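Putative L-alanine-DL-glutamate epimerase (Burkholderia xenovorans, PDB 3GO2) binds magnesium and probably acts as a racemase or epimerase of the mandelate racemase/muconate lactonizing enzyme type. Local coordinates at residues A[21-26]-A[92-97]; A[303-308]-A[313-318]. One frame throughout, in Å; residues are numbered along the deposited sequence.

Overall arrangement
The two contacts lie in different domains of the enolase-superfamily architecture and follow one another along the chain. Contact 1 belongs to the N-terminal capping domain, where strand 19-27, the middle strand of a three-stranded antiparallel sheet, packs on helix 82-103. Contact 2 belongs to the barrel domain, where helix 298-310 turns back into strand 314-317. Their centres are about 22 Å apart and their nearest atoms about 7 Å, so they do not touch. Helix 82-103 nevertheless reaches the barrel domain: Glu92 is hydrogen-bonded to Gln300, on the same helix as contact 2. Contact 2 is nearer the metal site, with the side chain of Val315 about 14 Å from a bound magnesium.

Contact 1: residues A[21-26]-A[92-97]; sequences HFVKLT and ENALLD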
loop_
_atom_site.group_PDB
_atom_site.type_symbol
_atom_site.label_atom_id
_atom_site.label_comp_id
_atom_site.label_asym_id
_atom_site.label_seq_id
_atom_site.Cartn_x
_atom_site.Cartn_y
_atom_site.Cartn_z
ATOM N N HIS A 21 7.223 21.328 39.521
ATOM C CA HIS A 21 6.646 20.288 40.342
ATOM C C HIS A 21 7.615 19.127 40.522
ATOM O O HIS A 21 8.412 18.841 39.640
ATOM C CB HIS A 21 5.369 19.732 39.699
ATOM C CG HIS A 21 4.314 20.761 39.446
ATOM N ND1 HIS A 21 3.182 20.856 40.228
ATOM C CD2 HIS A 21 4.186 21.697 38.475
ATOM C CE1 HIS A 21 2.408 21.823 39.761
ATOM N NE2 HIS A 21 2.994 22.352 38.703
ATOM N N PHE A 22 7.492 18.436 41.650
ATOM C CA PHE A 22 8.398 17.345 41.994
ATOM C C PHE A 22 7.653 16.201 42.606
ATOM O O PHE A 22 6.645 16.424 43.289
ATOM C CB PHE A 22 9.482 17.821 42.989
ATOM C CG PHE A 22 10.199 19.035 42.549
ATOM C CD1 PHE A 22 11.247 18.946 41.657
ATOM C CD2 PHE A 22 9.815 20.293 42.984
ATOM C CE1 PHE A 22 11.894 20.097 41.210
ATOM C CE2 PHE A 22 10.470 21.436 42.550
ATOM C CZ PHE A 22 11.489 21.339 41.661
ATOM N N VAL A 23 8.135 14.991 42.326
ATOM C CA VAL A 23 7.752 13.766 43.054
ATOM C C VAL A 23 8.889 13.415 44.015
ATOM O O VAL A 23 10.060 13.435 43.644
ATOM C CB VAL A 23 7.494 12.567 42.130
ATOM C CG1 VAL A 23 7.180 11.287 42.940
ATOM C CG2 VAL A 23 6.337 12.890 41.177
ATOM N N LYS A 24 8.511 13.106 45.249
ATOM C CA LYS A 24 9.431 12.701 46.311
ATOM C C LYS A 24 8.999 11.341 46.814
ATOM O O LYS A 24 7.914 11.197 47.383
ATOM C CB LYS A 24 9.382 13.696 47.471
ATOM C CG LYS A 24 10.344 13.337 48.567
ATOM C CD LYS A 24 10.150 14.208 49.794
ATOM C CE LYS A 24 11.247 13.983 50.775
ATOM N NZ LYS A 24 10.982 14.791 52.030
ATOM N N LEU A 25 9.830 10.339 46.598
ATOM C CA LEU A 25 9.504 8.961 46.930
ATOM C C LEU A 25 10.484 8.500 47.994
ATOM O O LEU A 25 11.694 8.628 47.821
ATOM C CB LEU A 25 9.634 8.096 45.663
ATOM C CG LEU A 25 9.346 6.607 45.758
ATOM C CD1 LEU A 25 8.913 6.119 44.347
ATOM C CD2 LEU A 25 10.523 5.791 46.328
ATOM N N THR A 26 9.977 7.952 49.097
ATOM C CA THR A 26 10.855 7.538 50.202
ATOM C C THR A 26 10.733 6.041 50.399
ATOM O O THR A 26 9.622 5.502 50.361
ATOM C CB THR A 26 10.446 8.271 51.540
ATOM O OG1 THR A 26 10.501 9.688 51.361
ATOM C CG2 THR A 26 11.385 7.879 52.705
ATOM N N GLU A 92 7.846 6.960 37.612
ATOM C CA GLU A 92 8.937 6.148 37.092
ATOM C C GLU A 92 10.272 6.802 37.348
ATOM O O GLU A 92 11.224 6.154 37.772
ATOM C CB GLU A 92 8.744 5.879 35.591
ATOM C CG GLU A 92 9.933 5.125 34.986
ATOM C CD GLU A 92 9.624 4.538 33.645
ATOM O OE1 GLU A 92 10.146 5.051 32.630
ATOM O OE2 GLU A 92 8.878 3.550 33.627
ATOM N N ASN A 93 10.354 8.097 37.080
ATOM C CA ASN A 93 11.604 8.778 37.218
ATOM C C ASN A 93 12.044 8.894 38.680
ATOM O O ASN A 93 13.225 8.851 38.955
ATOM C CB ASN A 93 11.582 10.115 36.498
ATOM C CG ASN A 93 11.683 9.952 35.021
ATOM O OD1 ASN A 93 12.218 8.938 34.537
ATOM N ND2 ASN A 93 11.228 10.964 34.277
ATOM N N ALA A 94 11.096 8.960 39.612
ATOM C CA ALA A 94 11.440 8.978 41.039
ATOM C C ALA A 94 11.863 7.585 41.490
ATOM O O ALA A 94 12.792 7.448 42.277
ATOM C CB ALA A 94 10.253 9.503 41.887
ATOM N N LEU A 95 11.209 6.556 40.941
ATOM C CA LEU A 95 11.591 5.155 41.218
ATOM C C LEU A 95 13.023 4.904 40.743
ATOM O O LEU A 95 13.822 4.272 41.446
ATOM C CB LEU A 95 10.615 4.185 40.562
ATOM C CG LEU A 95 9.276 3.922 41.232
ATOM C CD1 LEU A 95 8.297 3.198 40.315
ATOM C CD2 LEU A 95 9.509 3.087 42.489
ATOM N N LEU A 96 13.362 5.385 39.553
ATOM C CA LEU A 96 14.712 5.152 39.036
ATOM C C LEU A 96 15.757 5.818 39.922
ATOM O O LEU A 96 16.784 5.213 40.247
ATOM C CB LEU A 96 14.842 5.652 37.602
ATOM C CG LEU A 96 14.094 4.853 36.542
ATOM C CD1 LEU A 96 14.061 5.682 35.247
ATOM C CD2 LEU A 96 14.736 3.456 36.316
ATOM N N ASP A 97 15.498 7.059 40.321
ATOM C CA ASP A 97 16.419 7.769 41.205
ATOM C C ASP A 97 16.651 6.958 42.499
ATOM O O ASP A 97 17.796 6.782 42.985
ATOM C CB ASP A 97 15.859 9.138 41.557
ATOM C CG ASP A 97 16.884 10.049 42.195
ATOM O OD1 ASP A 97 18.078 9.983 41.817
ATOM O OD2 ASP A 97 16.482 10.853 43.077
#
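Val23 and Leu25, on strand 19-27, lie against Ala94 and Leu95 of helix 82-103; the local axes approach to 8.2 Å, and their N-to-C directions differ by 45°. The backbones come nearest at Leu25 and Ala94, whose CA atoms are 6.2 Å apart. This is helix-on-sheet packing in the N-terminal capping domain of the enolase superfamily, with the helix covering one face of the three-stranded antiparallel sheet. The strand is its middle member, bonded through its backbone to strands 5-14 and 32-37. Val23 and Leu25, two positions apart, point toward the helix, whereas Lys24 between them points away and forms a salt bridge with Glu381.

All the touching is apolar. The small Ala94 methyl faces both strand residues: its CB meets Val23 CG1 at 3.7 Å and Leu25 CB at 4.1 Å. Val23 brings CG1 there because that branch is anti to the backbone N (chi1 177°). Leu95 CB leaves away from the strand, but with CG anti to the carbonyl carbon, CG and the CD2 branch come up to Leu25. Leu57 of helix 46-57 touches both leucines, and His65 and Phe68 of helix 65-76 touch Leu95, adding further apolar neighbours to this buried pair. One turn away from this apolar patch, the Asp97 carboxylate takes the backbone N-H groups of Trp34 and Trp375. The Leu25 side chain extends anti to its own N and crosses that of Leu95 at an angle, bringing Leu25 CD1 to 3.6 Å from Leu95 CD2 and 3.8 Å from Leu95 CG.

Contact 2: residues A[303-308]-A[313-318]; sequences KIAAFA and INVAPH
Val315 and Ala308 carry the apolar packing at the connection from helix 298-310 to strand 314-317 of the superfamily's modified (beta/alpha) barrel. From Val315 CB, which points toward the helix, two methyls diverge. CG1, anti to the carbonyl carbon (chi1 -58°), reaches Ala308 CB at 3.6 Å. CG2 stands between the backbone N and the carbonyl carbon and lies more loosely, 4.4 Å from Ala305 CB. The Ala308 methyl thus sits against both Val315 CG1 and the carbonyl oxygen of Ile313, with Ala308 CB to Ile313 O 3.4 Å. Farther off, Ala308 CB and Ile313 CB are 4.1 Å apart.

A single backbone hydrogen bond joins the segments, Ile313 N to Ala308 O, 3.0 Å long and nearly straight at 167°, although the donor stands 43° out of the carbonyl plane. Asn338 ND2 is hydrogen-bonded to both Ala305 O and Ile313 O, tying helix and returning chain together. Asn314, which points away from the helix, is hydrogen-bonded to Asn190 and Lys225 of a third subunit.

Strand 288-291 lies beside strand 314-317, its Ala289 bonded through the backbone to Asn314 and Ala316 and its Val291 touching Val315, while helix 273-282 adds Phe281 against Ile313.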
loop_
_atom_site.group_PDB
_atom_site.type_symbol
_atom_site.label_atom_id
_atom_site.label_comp_id
_atom_site.label_asym_id
_atom_site.label_seq_id
_atom_site.Cartn_x
_atom_site.Cartn_y
_atom_site.Cartn_z
ATOM N N LYS A 303 13.104 2.533 25.541
ATOM C CA LYS A 303 12.382 1.711 24.593
ATOM C C LYS A 303 12.143 2.468 23.262
ATOM O O LYS A 303 12.402 1.945 22.159
ATOM C CB LYS A 303 11.041 1.252 25.192
ATOM C CG LYS A 303 11.139 0.398 26.457
ATOM C CD LYS A 303 9.750 0.076 27.002
ATOM C CE LYS A 303 9.841 -0.674 28.313
ATOM N NZ LYS A 303 8.448 -0.903 28.896
ATOM N N ILE A 304 11.662 3.705 23.381
ATOM C CA ILE A 304 11.423 4.572 22.241
ATOM C C ILE A 304 12.741 4.842 21.489
ATOM O O ILE A 304 12.795 4.788 20.256
ATOM C CB ILE A 304 10.788 5.889 22.671
ATOM C CG1 ILE A 304 9.444 5.656 23.347
ATOM C CG2 ILE A 304 10.650 6.836 21.486
ATOM C CD1 ILE A 304 8.975 6.913 24.131
ATOM N N ALA A 305 13.812 5.110 22.227
ATOM C CA ALA A 305 15.105 5.315 21.585
ATOM C C ALA A 305 15.571 4.101 20.769
ATOM O O ALA A 305 16.087 4.243 19.655
ATOM C CB ALA A 305 16.161 5.690 22.626
ATOM N N ALA A 306 15.418 2.901 21.327
ATOM C CA ALA A 306 15.755 1.672 20.614
ATOM C C ALA A 306 14.940 1.493 19.348
ATOM O O ALA A 306 15.460 1.009 18.327
ATOM C CB ALA A 306 15.578 0.436 21.528
ATOM N N PHE A 307 13.659 1.853 19.427
ATOM C CA PHE A 307 12.744 1.767 18.297
ATOM C C PHE A 307 13.201 2.729 17.191
ATOM O O PHE A 307 13.292 2.330 16.012
ATOM C CB PHE A 307 11.319 2.078 18.780
ATOM C CG PHE A 307 10.302 2.134 17.689
ATOM C CD1 PHE A 307 10.086 1.057 16.842
ATOM C CD2 PHE A 307 9.485 3.237 17.562
ATOM C CE1 PHE A 307 9.100 1.120 15.884
ATOM C CE2 PHE A 307 8.510 3.300 16.615
ATOM C CZ PHE A 307 8.339 2.254 15.752
ATOM N N ALA A 308 13.547 3.965 17.569
ATOM C CA ALA A 308 14.070 4.934 16.631
ATOM C C ALA A 308 15.369 4.439 16.004
ATOM O O ALA A 308 15.580 4.600 14.799
ATOM C CB ALA A 308 14.314 6.298 17.349
ATOM N N ILE A 313 16.896 6.625 13.068
ATOM C CA ILE A 313 16.520 7.953 13.483
ATOM C C ILE A 313 17.196 8.259 14.812
ATOM O O ILE A 313 17.114 7.463 15.737
ATOM C CB ILE A 313 14.973 8.029 13.670
ATOM C CG1 ILE A 313 14.264 7.799 12.336
ATOM C CG2 ILE A 313 14.550 9.355 14.304
ATOM C CD1 ILE A 313 12.754 7.622 12.465
ATOM N N ASN A 314 17.880 9.399 14.889
ATOM C CA ASN A 314 18.468 9.844 16.134
ATOM C C ASN A 314 17.447 10.655 16.921
ATOM O O ASN A 314 16.508 11.253 16.349
ATOM C CB ASN A 314 19.735 10.673 15.859
ATOM C CG ASN A 314 20.897 9.810 15.415
ATOM O OD1 ASN A 314 20.802 8.590 15.430
ATOM N ND2 ASN A 314 21.999 10.445 14.991
ATOM N N VAL A 315 17.634 10.669 18.240
ATOM C CA VAL A 315 16.649 11.268 19.157
ATOM C C VAL A 315 17.251 12.416 19.932
ATOM O O VAL A 315 18.480 12.489 20.103
ATOM C CB VAL A 315 16.083 10.217 20.141
ATOM C CG1 VAL A 315 15.452 9.072 19.392
ATOM C CG2 VAL A 315 17.186 9.683 21.071
ATOM N N ALA A 316 16.404 13.327 20.386
ATOM C CA ALA A 316 16.856 14.446 21.214
ATOM C C ALA A 316 15.888 14.597 22.380
ATOM O O ALA A 316 14.688 14.620 22.176
ATOM C CB ALA A 316 16.895 15.746 20.412
ATOM N N PRO A 317 16.410 14.735 23.607
ATOM C CA PRO A 317 15.479 15.000 24.715
ATOM C C PRO A 317 14.820 16.360 24.665
ATOM O O PRO A 317 15.416 17.339 24.176
ATOM C CB PRO A 317 16.373 14.946 25.963
ATOM C CG PRO A 317 17.659 14.534 25.527
ATOM C CD PRO A 317 17.784 14.509 24.071
ATOM N N HIS A 318 13.575 16.403 25.149
ATOM C CA HIS A 318 12.849 17.635 25.380
ATOM C C HIS A 318 13.199 18.087 26.801
ATOM O O HIS A 318 12.931 17.389 27.788
ATOM C CB HIS A 318 11.365 17.365 25.242
ATOM C CG HIS A 318 10.522 18.587 25.234
ATOM N ND1 HIS A 318 9.187 18.551 25.563
ATOM C CD2 HIS A 318 10.792 19.868 24.870
ATOM C CE1 HIS A 318 8.669 19.752 25.399
ATOM N NE2 HIS A 318 9.620 20.575 24.999
#